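Serine protease pet (Escherichia coli, PDB 4OM9) probably acts as a secreted serine protease and enterotoxin of enteroaggregative E. coli, with alpha-fodrin as its likely target inside host cells. Local coordinates at residues S79-Q83 and I104-N108; Q167-L171 and I525-T529; S197-T203 and N234-T240. One frame throughout, in Å; residues are numbered along the deposited sequence.

Contact 1: residues S79-Q83 and I104-N108; sequences SANYQ and IQRLN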
ATOM      1  N   SER A  79     -11.773   6.580 -37.459  1.00 61.09           N
ATOM      2  CA  SER A  79     -10.973   7.285 -36.457  1.00 48.43           C
ATOM      3  C   SER A  79     -11.819   7.721 -35.263  1.00 46.72           C
ATOM      4  O   SER A  79     -11.389   7.575 -34.117  1.00 41.36           O
ATOM      5  CB  SER A  79     -10.267   8.502 -37.060  1.00 53.19           C
ATOM      6  OG  SER A  79     -11.175   9.575 -37.240  1.00 53.43           O
ATOM      7  N   ALA A  80     -13.013   8.253 -35.533  1.00 43.10           N
ATOM      8  CA  ALA A  80     -13.899   8.758 -34.489  1.00 40.08           C
ATOM      9  C   ALA A  80     -15.353   8.291 -34.632  1.00 34.07           C
ATOM     10  O   ALA A  80     -16.157   8.554 -33.749  1.00 33.47           O
ATOM     11  CB  ALA A  80     -13.844  10.283 -34.449  1.00 33.47           C
ATOM     12  N   ASN A  81     -15.692   7.605 -35.719  1.00 35.08           N
ATOM     13  CA  ASN A  81     -17.040   7.030 -35.860  1.00 37.46           C
ATOM     14  C   ASN A  81     -17.241   5.789 -34.963  1.00 35.88           C
ATOM     15  O   ASN A  81     -18.357   5.449 -34.615  1.00 35.52           O
ATOM     16  CB  ASN A  81     -17.334   6.667 -37.331  1.00 40.42           C
ATOM     17  CG  ASN A  81     -17.715   7.892 -38.185  1.00 40.54           C
ATOM     18  OD1 ASN A  81     -18.858   8.013 -38.640  1.00 48.59           O
ATOM     19  ND2 ASN A  81     -16.769   8.799 -38.393  1.00 40.59           N
ATOM     20  N   TYR A  82     -16.149   5.118 -34.613  1.00 42.39           N
ATOM     21  CA  TYR A  82     -16.182   3.912 -33.792  1.00 43.89           C
ATOM     22  C   TYR A  82     -15.310   4.150 -32.566  1.00 35.48           C
ATOM     23  O   TYR A  82     -14.101   4.310 -32.674  1.00 38.19           O
ATOM     24  CB  TYR A  82     -15.691   2.695 -34.586  1.00 48.36           C
ATOM     25  CG  TYR A  82     -16.380   2.522 -35.928  1.00 62.41           C
ATOM     26  CD1 TYR A  82     -17.733   2.778 -36.073  1.00 60.91           C
ATOM     27  CD2 TYR A  82     -15.669   2.112 -37.052  1.00 66.82           C
ATOM     28  CE1 TYR A  82     -18.368   2.624 -37.292  1.00 74.02           C
ATOM     29  CE2 TYR A  82     -16.292   1.955 -38.277  1.00 65.66           C
ATOM     30  CZ  TYR A  82     -17.646   2.211 -38.393  1.00 74.90           C
ATOM     31  OH  TYR A  82     -18.289   2.059 -39.607  1.00 78.85           O
ATOM     32  N   GLN A  83     -15.934   4.212 -31.402  1.00 33.29           N
ATOM     33  CA  GLN A  83     -15.222   4.617 -30.204  1.00 32.47           C
ATOM     34  C   GLN A  83     -15.186   3.513 -29.168  1.00 32.38           C
ATOM     35  O   GLN A  83     -16.201   2.849 -28.896  1.00 32.60           O
ATOM     36  CB  GLN A  83     -15.852   5.879 -29.620  1.00 31.84           C
ATOM     37  CG  GLN A  83     -15.937   6.976 -30.645  1.00 32.03           C
ATOM     38  CD  GLN A  83     -16.337   8.304 -30.066  1.00 31.50           C
ATOM     39  OE1 GLN A  83     -16.539   8.436 -28.855  1.00 30.99           O
ATOM     40  NE2 GLN A  83     -16.470   9.306 -30.934  1.00 31.73           N
ATOM     41  N   ILE A 104     -19.777  17.713 -32.844  1.00 35.08           N
ATOM     42  CA  ILE A 104     -20.410  17.129 -31.664  1.00 32.90           C
ATOM     43  C   ILE A 104     -21.174  15.880 -32.095  1.00 33.33           C
ATOM     44  O   ILE A 104     -21.988  15.898 -33.033  1.00 34.10           O
ATOM     45  CB  ILE A 104     -21.349  18.116 -30.939  1.00 33.12           C
ATOM     46  CG1 ILE A 104     -22.103  17.416 -29.807  1.00 32.93           C
ATOM     47  CG2 ILE A 104     -22.339  18.701 -31.885  1.00 34.08           C
ATOM     48  CD1 ILE A 104     -21.220  16.910 -28.681  1.00 32.10           C
ATOM     49  N   GLN A 105     -20.869  14.791 -31.405  1.00 32.76           N
ATOM     50  CA  GLN A 105     -21.301  13.465 -31.781  1.00 33.08           C
ATOM     51  C   GLN A 105     -22.299  12.896 -30.781  1.00 33.05           C
ATOM     52  O   GLN A 105     -22.171  13.106 -29.562  1.00 32.52           O
ATOM     53  CB  GLN A 105     -20.103  12.511 -31.878  1.00 32.71           C
ATOM     54  CG  GLN A 105     -19.096  12.793 -32.989  1.00 32.99           C
ATOM     55  CD  GLN A 105     -17.915  11.832 -32.910  1.00 32.72           C
ATOM     56  OE1 GLN A 105     -17.197  11.794 -31.908  1.00 32.02           O
ATOM     57  NE2 GLN A 105     -17.727  11.033 -33.952  1.00 33.40           N
ATOM     58  N   ARG A 106     -23.290  12.172 -31.307  1.00 33.76           N
ATOM     59  CA  ARG A 106     -24.176  11.364 -30.490  1.00 33.89           C
ATOM     60  C   ARG A 106     -23.801   9.904 -30.691  1.00 33.89           C
ATOM     61  O   ARG A 106     -23.876   9.384 -31.810  1.00 34.50           O
ATOM     62  CB  ARG A 106     -25.654  11.595 -30.864  1.00 34.86           C
ATOM     63  CG  ARG A 106     -26.642  10.586 -30.239  1.00 35.27           C
ATOM     64  CD  ARG A 106     -27.120  10.997 -28.830  1.00 35.10           C
ATOM     65  NE  ARG A 106     -27.898   9.926 -28.210  1.00 35.52           N
ATOM     66  CZ  ARG A 106     -28.694  10.054 -27.148  1.00 36.07           C
ATOM     67  NH1 ARG A 106     -28.846  11.226 -26.544  1.00 35.86           N
ATOM     68  NH2 ARG A 106     -29.343   8.983 -26.683  1.00 36.34           N
ATOM     69  N   LEU A 107     -23.432   9.232 -29.612  1.00 33.35           N
ATOM     70  CA  LEU A 107     -23.086   7.827 -29.684  1.00 33.42           C
ATOM     71  C   LEU A 107     -24.333   6.964 -29.488  1.00 34.11           C
ATOM     72  O   LEU A 107     -25.297   7.392 -28.856  1.00 34.33           O
ATOM     73  CB  LEU A 107     -22.013   7.505 -28.641  1.00 32.64           C
ATOM     74  CG  LEU A 107     -20.639   8.183 -28.809  1.00 32.06           C
ATOM     75  CD1 LEU A 107     -19.760   7.955 -27.588  1.00 31.41           C
ATOM     76  CD2 LEU A 107     -19.928   7.704 -30.082  1.00 32.41           C
ATOM     77  N   ASN A 108     -24.316   5.750 -30.027  1.00 34.58           N
ATOM     78  CA  ASN A 108     -25.475   4.850 -29.946  1.00 36.08           C
ATOM     79  C   ASN A 108     -25.909   4.472 -28.505  1.00 35.20           C
ATOM     80  O   ASN A 108     -27.084   4.196 -28.288  1.00 35.92           O
ATOM     81  CB  ASN A 108     -25.202   3.563 -30.733  1.00 35.95           C
ATOM     82  CG  ASN A 108     -24.034   2.795 -30.172  1.00 35.37           C
ATOM     83  OD1 ASN A 108     -23.054   3.392 -29.730  1.00 34.55           O
ATOM     84  ND2 ASN A 108     -24.140   1.466 -30.151  1.00 40.69           N
TER
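Two side-chain amides, those of Gln-83 and Gln-105, meet from opposite directions with their planes turned 47° apart, and they share the Ala-80 carbonyl. Over one face of the Gln-83 amide sits the isobutyl group of Leu-107: CD2 lies almost straight above CD of Gln-83, at 3.6 Å, and CD1 is displaced toward the oxygen, 3.5 Å from Gln-83 OE1. At the edge of the same amide, NE2 of Gln-83 gives a nearly straight hydrogen bond (169°) to Ala-80 O at 2.9 Å. This bond lies in the amide plane and arrives on a lone pair of the carbonyl, so it fixes the rotation of the amide. The NE2 of Gln-83 also lies 2.8 Å from Gln-105 OE1, but the bond is strongly bent and weak. Gln-105 completes a triangle by donating from NE2 to Ala-80 O, also at 2.9 Å. This second donor stands above the carbonyl plane, 61° out of it, and thereby avoids the place already taken by Gln-83. The buried carbonyl of Ala-80 is thus gripped by two amide nitrogens. Both glutamines keep CG beside the backbone N and run extended beyond it, which lets the two amides meet although the CA atoms of Gln-83 and Gln-105 are 10.8 Å apart. Neither amide depends on this contact alone, since Gln-83 OE1 bonds Tyr-85 OH and Gln-105 NE2 bonds Gln-92 OE1. Strands 82-85 and 102-107 are not paired directly; strand 88-97 lies between them in a five-stranded antiparallel sheet, so side chains make the link across the interior. This fits the N-terminal beta-barrel of a chymotrypsin-like (clan PA) protease.

Contact 2: residues Q167-L171 and I525-T529; sequences QADLL and IFRTT
Asp-169, in the type I turn from Ala-168 to Leu-171, directs its side chain at the loop 525-529, and its CA comes within 5.6 Å of the CA of Phe-526. Its CG lies beside the backbone N (chi1 -64°), which carries the carboxylate past the Phe-526 carbonyl, CB of Asp-169 being 3.6 Å from O of Phe-526, as far as Thr-528. There OD2 of Asp-169 accepts a weak, bent bond from N of Thr-528 (3.2 Å, 135°). The side chains of Asp-169 and Thr-528 cross at about a right angle; the very close approach of CG2 to the carboxylate, together with a chi1 of 133°, leaves the modelled rotamer of Thr-528 doubtful. A long, weak ion pair joins OD1 to Lys-627. The main-chain oxygen of Asp-169 is 3.2 Å from O of Ile-525; these are two acceptors and cannot bond, but Gln-18 NE2 donates to Asp-169 O.

Leu-170 follows, with CD2 resting 3.2 Å from Phe-526 O and 4.2 Å from Phe-526 CB. The Phe-526 side chain leaves its CA pointing away from 167-171, and it packs on Trp-543, Ile-547 and helix 10-17; Leu-170 shares Trp-543 with it. The contact is therefore a loop-to-loop interface, mostly of van der Waals character. It joins the protease domain to the helical excursion between strands 514-520 and 576-583 that projects from the beta-helix, an arrangement consistent with the SPATE autotransporter passenger fold.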
ATOM      1  N   GLN A 167      -3.202   2.873 -32.013  1.00 38.40           N
ATOM      2  CA  GLN A 167      -2.931   1.927 -30.916  1.00 41.49           C
ATOM      3  C   GLN A 167      -3.154   2.546 -29.536  1.00 38.57           C
ATOM      4  O   GLN A 167      -2.537   3.545 -29.184  1.00 36.06           O
ATOM      5  CB  GLN A 167      -1.492   1.403 -30.992  1.00 38.77           C
ATOM      6  CG  GLN A 167      -1.207   0.552 -32.208  1.00 45.08           C
ATOM      7  CD  GLN A 167      -2.171  -0.627 -32.336  1.00 46.40           C
ATOM      8  OE1 GLN A 167      -2.189  -1.536 -31.490  1.00 46.26           O
ATOM      9  NE2 GLN A 167      -2.982  -0.610 -33.393  1.00 44.78           N
ATOM     10  N   ALA A 168      -4.018   1.923 -28.752  1.00 29.72           N
ATOM     11  CA  ALA A 168      -4.339   2.383 -27.406  1.00 30.17           C
ATOM     12  C   ALA A 168      -3.119   2.325 -26.481  1.00 31.45           C
ATOM     13  O   ALA A 168      -2.901   3.238 -25.666  1.00 30.83           O
ATOM     14  CB  ALA A 168      -5.514   1.541 -26.825  1.00 29.46           C
ATOM     15  N   ASP A 169      -2.326   1.257 -26.596  1.00 33.19           N
ATOM     16  CA  ASP A 169      -1.077   1.159 -25.829  1.00 32.10           C
ATOM     17  C   ASP A 169      -0.173   2.389 -26.066  1.00 29.46           C
ATOM     18  O   ASP A 169       0.548   2.844 -25.176  1.00 31.17           O
ATOM     19  CB  ASP A 169      -0.307  -0.106 -26.204  1.00 34.47           C
ATOM     20  CG  ASP A 169      -1.048  -1.387 -25.862  1.00 37.22           C
ATOM     21  OD1 ASP A 169      -1.794  -1.422 -24.861  1.00 35.44           O
ATOM     22  OD2 ASP A 169      -0.872  -2.369 -26.613  1.00 41.80           O
ATOM     23  N   LEU A 170      -0.204   2.919 -27.279  1.00 32.75           N
ATOM     24  CA  LEU A 170       0.711   3.997 -27.649  1.00 33.30           C
ATOM     25  C   LEU A 170       0.119   5.383 -27.440  1.00 30.53           C
ATOM     26  O   LEU A 170       0.681   6.379 -27.883  1.00 31.50           O
ATOM     27  CB  LEU A 170       1.142   3.832 -29.098  1.00 35.48           C
ATOM     28  CG  LEU A 170       1.910   2.540 -29.326  1.00 34.01           C
ATOM     29  CD1 LEU A 170       2.207   2.363 -30.800  1.00 34.89           C
ATOM     30  CD2 LEU A 170       3.206   2.587 -28.507  1.00 35.82           C
ATOM     31  N   LEU A 171      -1.025   5.452 -26.778  1.00 27.16           N
ATOM     32  CA  LEU A 171      -1.604   6.744 -26.448  1.00 27.70           C
ATOM     33  C   LEU A 171      -0.548   7.627 -25.780  1.00 26.70           C
ATOM     34  O   LEU A 171      -0.032   7.294 -24.717  1.00 26.81           O
ATOM     35  CB  LEU A 171      -2.836   6.581 -25.548  1.00 25.59           C
ATOM     36  CG  LEU A 171      -3.665   7.856 -25.384  1.00 28.25           C
ATOM     37  CD1 LEU A 171      -4.535   8.143 -26.633  1.00 25.91           C
ATOM     38  CD2 LEU A 171      -4.487   7.801 -24.125  1.00 25.10           C
ATOM     39  N   ILE A 525       2.983   0.382 -21.425  1.00 33.78           N
ATOM     40  CA  ILE A 525       3.911  -0.353 -22.260  1.00 36.66           C
ATOM     41  C   ILE A 525       3.703   0.098 -23.697  1.00 38.19           C
ATOM     42  O   ILE A 525       2.820   0.901 -23.973  1.00 40.42           O
ATOM     43  CB  ILE A 525       3.712  -1.864 -22.138  1.00 40.28           C
ATOM     44  CG1 ILE A 525       2.370  -2.277 -22.757  1.00 39.88           C
ATOM     45  CG2 ILE A 525       3.806  -2.305 -20.663  1.00 36.00           C
ATOM     46  CD1 ILE A 525       2.041  -3.739 -22.524  1.00 42.81           C
ATOM     47  N   PHE A 526       4.517  -0.417 -24.603  1.00 40.92           N
ATOM     48  CA  PHE A 526       4.443  -0.026 -25.997  1.00 41.10           C
ATOM     49  C   PHE A 526       3.488  -0.922 -26.773  1.00 42.37           C
ATOM     50  O   PHE A 526       2.879  -0.478 -27.753  1.00 38.79           O
ATOM     51  CB  PHE A 526       5.827  -0.073 -26.629  1.00 41.65           C
ATOM     52  CG  PHE A 526       6.884   0.642 -25.830  1.00 44.17           C
ATOM     53  CD1 PHE A 526       6.830   2.022 -25.660  1.00 40.87           C
ATOM     54  CD2 PHE A 526       7.942  -0.059 -25.274  1.00 40.95           C
ATOM     55  CE1 PHE A 526       7.793   2.684 -24.938  1.00 40.84           C
ATOM     56  CE2 PHE A 526       8.904   0.592 -24.557  1.00 44.19           C
ATOM     57  CZ  PHE A 526       8.829   1.970 -24.385  1.00 46.01           C
ATOM     58  N   ARG A 527       3.354  -2.177 -26.326  1.00 36.54           N
ATOM     59  CA  ARG A 527       2.575  -3.190 -27.048  1.00 38.85           C
ATOM     60  C   ARG A 527       2.306  -4.405 -26.152  1.00 39.66           C
ATOM     61  O   ARG A 527       3.236  -4.942 -25.547  1.00 36.51           O
ATOM     62  CB  ARG A 527       3.323  -3.610 -28.324  1.00 41.52           C
ATOM     63  CG  ARG A 527       2.561  -4.566 -29.237  1.00 40.25           C
ATOM     64  CD  ARG A 527       3.409  -4.998 -30.438  1.00 47.04           C
ATOM     65  NE  ARG A 527       4.567  -5.810 -30.056  1.00 53.06           N
ATOM     66  CZ  ARG A 527       5.679  -5.936 -30.783  1.00 49.23           C
ATOM     67  NH1 ARG A 527       5.802  -5.298 -31.941  1.00 47.97           N
ATOM     68  NH2 ARG A 527       6.673  -6.699 -30.351  1.00 46.96           N
ATOM     69  N   THR A 528       1.053  -4.848 -26.049  1.00 42.31           N
ATOM     70  CA  THR A 528       0.779  -5.925 -25.094  1.00 45.65           C
ATOM     71  C   THR A 528       0.822  -7.296 -25.767  1.00 41.12           C
ATOM     72  O   THR A 528       1.178  -8.263 -25.118  1.00 40.94           O
ATOM     73  CB  THR A 528      -0.576  -5.729 -24.312  1.00 40.52           C
ATOM     74  OG1 THR A 528      -1.346  -6.943 -24.309  1.00 45.05           O
ATOM     75  CG2 THR A 528      -1.398  -4.629 -24.856  1.00 32.58           C
ATOM     76  N   THR A 529       0.521  -7.380 -27.062  1.00 55.61           N
ATOM     77  CA  THR A 529       0.789  -8.621 -27.804  1.00 59.64           C
ATOM     78  C   THR A 529       2.280  -8.766 -28.117  1.00 58.41           C
ATOM     79  O   THR A 529       2.962  -7.792 -28.453  1.00 57.43           O
ATOM     80  CB  THR A 529      -0.004  -8.711 -29.126  1.00 61.36           C
ATOM     81  OG1 THR A 529       0.281  -7.570 -29.946  1.00 65.45           O
ATOM     82  CG2 THR A 529      -1.497  -8.782 -28.848  1.00 63.12           C
TER

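Contact 3: residues S197-T203 and N234-T240; sequences SYFTNLT and NGKTQKT
The loop leading to the Gly-Asp-Ser-Gly-Ser-Gly motif of the presumed nucleophile here meets the turn joining strands 221-232 and 239-244, the two elements that in chymotrypsin-like proteases flank the primary specificity (S1) pocket. Gln-238 makes a two-bond link. Its OE1 accepts from N of Thr-203 at 3.0 Å (151°) and its NE2 donates to O of the same residue, also at 3.0 Å; both bonds lie in the plane of the accepting carbonyl, on a lone pair. One side-chain amide thus takes both backbone polar groups of Thr-203, much as a neighbouring strand would. With CG anti to the backbone N (chi1 -180°) and the chain extended beyond it, the amide reaches Thr-203, whose CA is 8.1 Å from the CA of Gln-238.

Next to this clamp, Thr-203 OG1 and Thr-240 OG1 reach toward each other tip to tip, 2.7 Å apart, in a hydrogen bond whose donor is undetermined. Both hydroxyls stand beside their own backbone N, and the residues are buried between strands 188-195 and 221-232. By analogy with chymotrypsin, this would probably put the pair near the base of the S1 pocket.

Toward the outside, Leu-202 lays CD2 against the carbonyl of Gly-235, 3.4 Å from its O. That oxygen also closes the type I turn Gly-235 to Gln-238 by accepting from N of Gln-238. Lys-236, bent at chi2 (45°), carries NZ to Thr-200 OG1 in a weak bond of 3.1 Å. Its stronger partner is the carboxylate of Asp-4, while Thr-200 OG1 is hydrogen-bonded to Asp-196 O.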
ATOM      1  N   SER A 197       9.879  22.514 -25.940  1.00 44.46           N
ATOM      2  CA  SER A 197      11.052  22.142 -26.732  1.00 48.19           C
ATOM      3  C   SER A 197      11.851  20.968 -26.142  1.00 44.40           C
ATOM      4  O   SER A 197      12.715  20.421 -26.804  1.00 46.09           O
ATOM      5  CB  SER A 197      11.984  23.349 -26.918  1.00 47.08           C
ATOM      6  OG  SER A 197      12.559  23.758 -25.691  1.00 52.68           O
ATOM      7  N   TYR A 198      11.556  20.567 -24.914  1.00 43.60           N
ATOM      8  CA  TYR A 198      12.266  19.433 -24.321  1.00 46.28           C
ATOM      9  C   TYR A 198      11.354  18.210 -24.263  1.00 51.08           C
ATOM     10  O   TYR A 198      11.708  17.119 -24.730  1.00 46.50           O
ATOM     11  CB  TYR A 198      12.785  19.783 -22.924  1.00 47.60           C
ATOM     12  CG  TYR A 198      14.060  20.621 -22.905  1.00 53.62           C
ATOM     13  CD1 TYR A 198      14.206  21.737 -23.728  1.00 59.82           C
ATOM     14  CD2 TYR A 198      15.108  20.304 -22.053  1.00 62.87           C
ATOM     15  CE1 TYR A 198      15.368  22.504 -23.710  1.00 62.06           C
ATOM     16  CE2 TYR A 198      16.275  21.065 -22.019  1.00 65.75           C
ATOM     17  CZ  TYR A 198      16.400  22.163 -22.848  1.00 73.22           C
ATOM     18  OH  TYR A 198      17.559  22.917 -22.816  1.00 79.26           O
ATOM     19  N   PHE A 199      10.173  18.393 -23.682  1.00 44.41           N
ATOM     20  CA  PHE A 199       9.211  17.315 -23.630  1.00 41.35           C
ATOM     21  C   PHE A 199       8.311  17.448 -24.842  1.00 37.99           C
ATOM     22  O   PHE A 199       7.257  18.085 -24.795  1.00 35.58           O
ATOM     23  CB  PHE A 199       8.412  17.351 -22.341  1.00 39.11           C
ATOM     24  CG  PHE A 199       7.661  16.100 -22.084  1.00 35.31           C
ATOM     25  CD1 PHE A 199       8.313  14.987 -21.579  1.00 37.94           C
ATOM     26  CD2 PHE A 199       6.302  16.022 -22.351  1.00 33.20           C
ATOM     27  CE1 PHE A 199       7.620  13.811 -21.331  1.00 38.18           C
ATOM     28  CE2 PHE A 199       5.600  14.846 -22.101  1.00 33.69           C
ATOM     29  CZ  PHE A 199       6.268  13.737 -21.591  1.00 36.15           C
ATOM     30  N   THR A 200       8.757  16.860 -25.939  1.00 35.88           N
ATOM     31  CA  THR A 200       8.238  17.235 -27.236  1.00 37.28           C
ATOM     32  C   THR A 200       7.603  16.054 -27.924  1.00 35.64           C
ATOM     33  O   THR A 200       8.260  15.074 -28.299  1.00 33.53           O
ATOM     34  CB  THR A 200       9.343  17.831 -28.134  1.00 40.89           C
ATOM     35  OG1 THR A 200      10.078  18.821 -27.399  1.00 40.42           O
ATOM     36  CG2 THR A 200       8.736  18.479 -29.354  1.00 35.26           C
ATOM     37  N   ASN A 201       6.293  16.159 -28.034  1.00 35.35           N
ATOM     38  CA  ASN A 201       5.505  15.230 -28.781  1.00 35.79           C
ATOM     39  C   ASN A 201       4.803  16.005 -29.895  1.00 36.45           C
ATOM     40  O   ASN A 201       3.836  16.709 -29.642  1.00 36.19           O
ATOM     41  CB  ASN A 201       4.511  14.538 -27.855  1.00 35.12           C
ATOM     42  CG  ASN A 201       3.721  13.460 -28.552  1.00 33.44           C
ATOM     43  OD1 ASN A 201       3.882  13.238 -29.755  1.00 31.29           O
ATOM     44  ND2 ASN A 201       2.877  12.760 -27.791  1.00 29.24           N
ATOM     45  N   LEU A 202       5.314  15.902 -31.115  1.00 32.34           N
ATOM     46  CA  LEU A 202       4.757  16.663 -32.215  1.00 36.68           C
ATOM     47  C   LEU A 202       3.478  16.006 -32.741  1.00 35.41           C
ATOM     48  O   LEU A 202       3.318  14.782 -32.682  1.00 31.09           O
ATOM     49  CB  LEU A 202       5.775  16.817 -33.344  1.00 36.00           C
ATOM     50  CG  LEU A 202       7.135  17.401 -32.941  1.00 40.08           C
ATOM     51  CD1 LEU A 202       8.087  17.322 -34.113  1.00 38.34           C
ATOM     52  CD2 LEU A 202       7.016  18.831 -32.425  1.00 34.22           C
ATOM     53  N   THR A 203       2.584  16.832 -33.272  1.00 36.69           N
ATOM     54  CA  THR A 203       1.317  16.347 -33.783  1.00 33.80           C
ATOM     55  C   THR A 203       1.474  15.625 -35.116  1.00 36.27           C
ATOM     56  O   THR A 203       2.196  16.073 -36.005  1.00 41.46           O
ATOM     57  CB  THR A 203       0.336  17.507 -33.936  1.00 34.67           C
ATOM     58  OG1 THR A 203       0.351  18.292 -32.735  1.00 35.95           O
ATOM     59  CG2 THR A 203      -1.080  17.006 -34.208  1.00 32.06           C
ATOM     60  N   ASN A 234       7.150  21.824 -39.168  1.00 58.31           N
ATOM     61  CA  ASN A 234       7.773  20.499 -39.228  1.00 59.38           C
ATOM     62  C   ASN A 234       8.388  19.944 -37.930  1.00 58.25           C
ATOM     63  O   ASN A 234       7.978  18.891 -37.446  1.00 65.70           O
ATOM     64  CB  ASN A 234       8.855  20.519 -40.305  1.00 61.77           C
ATOM     65  CG  ASN A 234       8.296  20.812 -41.676  1.00 63.79           C
ATOM     66  OD1 ASN A 234       7.811  19.912 -42.360  1.00 65.45           O
ATOM     67  ND2 ASN A 234       8.354  22.075 -42.085  1.00 61.54           N
ATOM     68  N   GLY A 235       9.386  20.634 -37.384  1.00 47.74           N
ATOM     69  CA  GLY A 235      10.106  20.145 -36.214  1.00 41.00           C
ATOM     70  C   GLY A 235       9.668  20.794 -34.914  1.00 41.88           C
ATOM     71  O   GLY A 235       8.482  20.894 -34.624  1.00 39.41           O
ATOM     72  N   LYS A 236      10.640  21.233 -34.131  1.00 38.37           N
ATOM     73  CA  LYS A 236      10.408  21.850 -32.824  1.00 41.90           C
ATOM     74  C   LYS A 236       9.333  22.942 -32.812  1.00 43.94           C
ATOM     75  O   LYS A 236       8.566  23.053 -31.858  1.00 39.96           O
ATOM     76  CB  LYS A 236      11.729  22.450 -32.305  1.00 43.15           C
ATOM     77  CG  LYS A 236      12.224  21.892 -30.988  1.00 46.69           C
ATOM     78  CD  LYS A 236      12.119  20.372 -30.942  1.00 46.70           C
ATOM     79  CE  LYS A 236      12.942  19.785 -29.778  1.00 47.84           C
ATOM     80  NZ  LYS A 236      12.493  18.417 -29.333  1.00 38.11           N
ATOM     81  N   THR A 237       9.306  23.770 -33.851  1.00 43.99           N
ATOM     82  CA  THR A 237       8.436  24.940 -33.843  1.00 42.83           C
ATOM     83  C   THR A 237       7.087  24.683 -34.514  1.00 41.70           C
ATOM     84  O   THR A 237       6.269  25.594 -34.612  1.00 39.32           O
ATOM     85  CB  THR A 237       9.095  26.121 -34.539  1.00 45.47           C
ATOM     86  OG1 THR A 237       9.350  25.752 -35.892  1.00 45.62           O
ATOM     87  CG2 THR A 237      10.420  26.505 -33.846  1.00 43.66           C
ATOM     88  N   GLN A 238       6.881  23.447 -34.973  1.00 45.09           N
ATOM     89  CA  GLN A 238       5.602  23.005 -35.533  1.00 42.71           C
ATOM     90  C   GLN A 238       4.459  23.614 -34.741  1.00 40.84           C
ATOM     91  O   GLN A 238       4.477  23.625 -33.513  1.00 43.53           O
ATOM     92  CB  GLN A 238       5.492  21.479 -35.512  1.00 41.32           C
ATOM     93  CG  GLN A 238       4.182  20.922 -36.084  1.00 38.17           C
ATOM     94  CD  GLN A 238       3.822  19.554 -35.503  1.00 39.53           C
ATOM     95  OE1 GLN A 238       3.539  19.440 -34.313  1.00 35.71           O
ATOM     96  NE2 GLN A 238       3.847  18.514 -36.337  1.00 35.77           N
ATOM     97  N   LYS A 239       3.495  24.176 -35.447  1.00 35.37           N
ATOM     98  CA  LYS A 239       2.343  24.747 -34.800  1.00 34.32           C
ATOM     99  C   LYS A 239       1.168  23.773 -34.923  1.00 32.18           C
ATOM    100  O   LYS A 239       1.029  23.069 -35.943  1.00 32.27           O
ATOM    101  CB  LYS A 239       2.000  26.099 -35.430  1.00 35.12           C
ATOM    102  CG  LYS A 239       3.095  27.161 -35.349  1.00 37.37           C
ATOM    103  CD  LYS A 239       3.108  27.813 -33.959  1.00 43.47           C
ATOM    104  CE  LYS A 239       4.133  28.937 -33.806  1.00 36.84           C
ATOM    105  NZ  LYS A 239       5.527  28.466 -33.982  1.00 41.81           N
ATOM    106  N   THR A 240       0.312  23.735 -33.907  1.00 31.53           N
ATOM    107  CA  THR A 240      -0.922  22.965 -34.013  1.00 33.33           C
ATOM    108  C   THR A 240      -2.156  23.851 -33.839  1.00 31.78           C
ATOM    109  O   THR A 240      -2.187  24.739 -32.995  1.00 31.33           O
ATOM    110  CB  THR A 240      -0.959  21.825 -32.980  1.00 29.85           C
ATOM    111  OG1 THR A 240       0.169  20.970 -33.187  1.00 32.68           O
ATOM    112  CG2 THR A 240      -2.228  21.017 -33.137  1.00 29.05           C
TER

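How the contacts relate
From the N terminus, contact 1 comes first: it closes a short loop, mostly strand, between 79-83 and 104-108 in the first part of the protease domain. The chain then passes 167-171, where contact 2 opens, and before that closes at 525-529 contact 3 has joined 197-203 to 234-240. Contact 3 is therefore nested in the long loop of contact 2, which also takes in the first turns of the beta-helix; contact 1 stands in series before both. Contacts 1 and 3 hold together separate parts of the protease, their centres 28 Å apart, whereas contact 2, about 22 Å from each between centres, ties the protease to the beta-helix excursion.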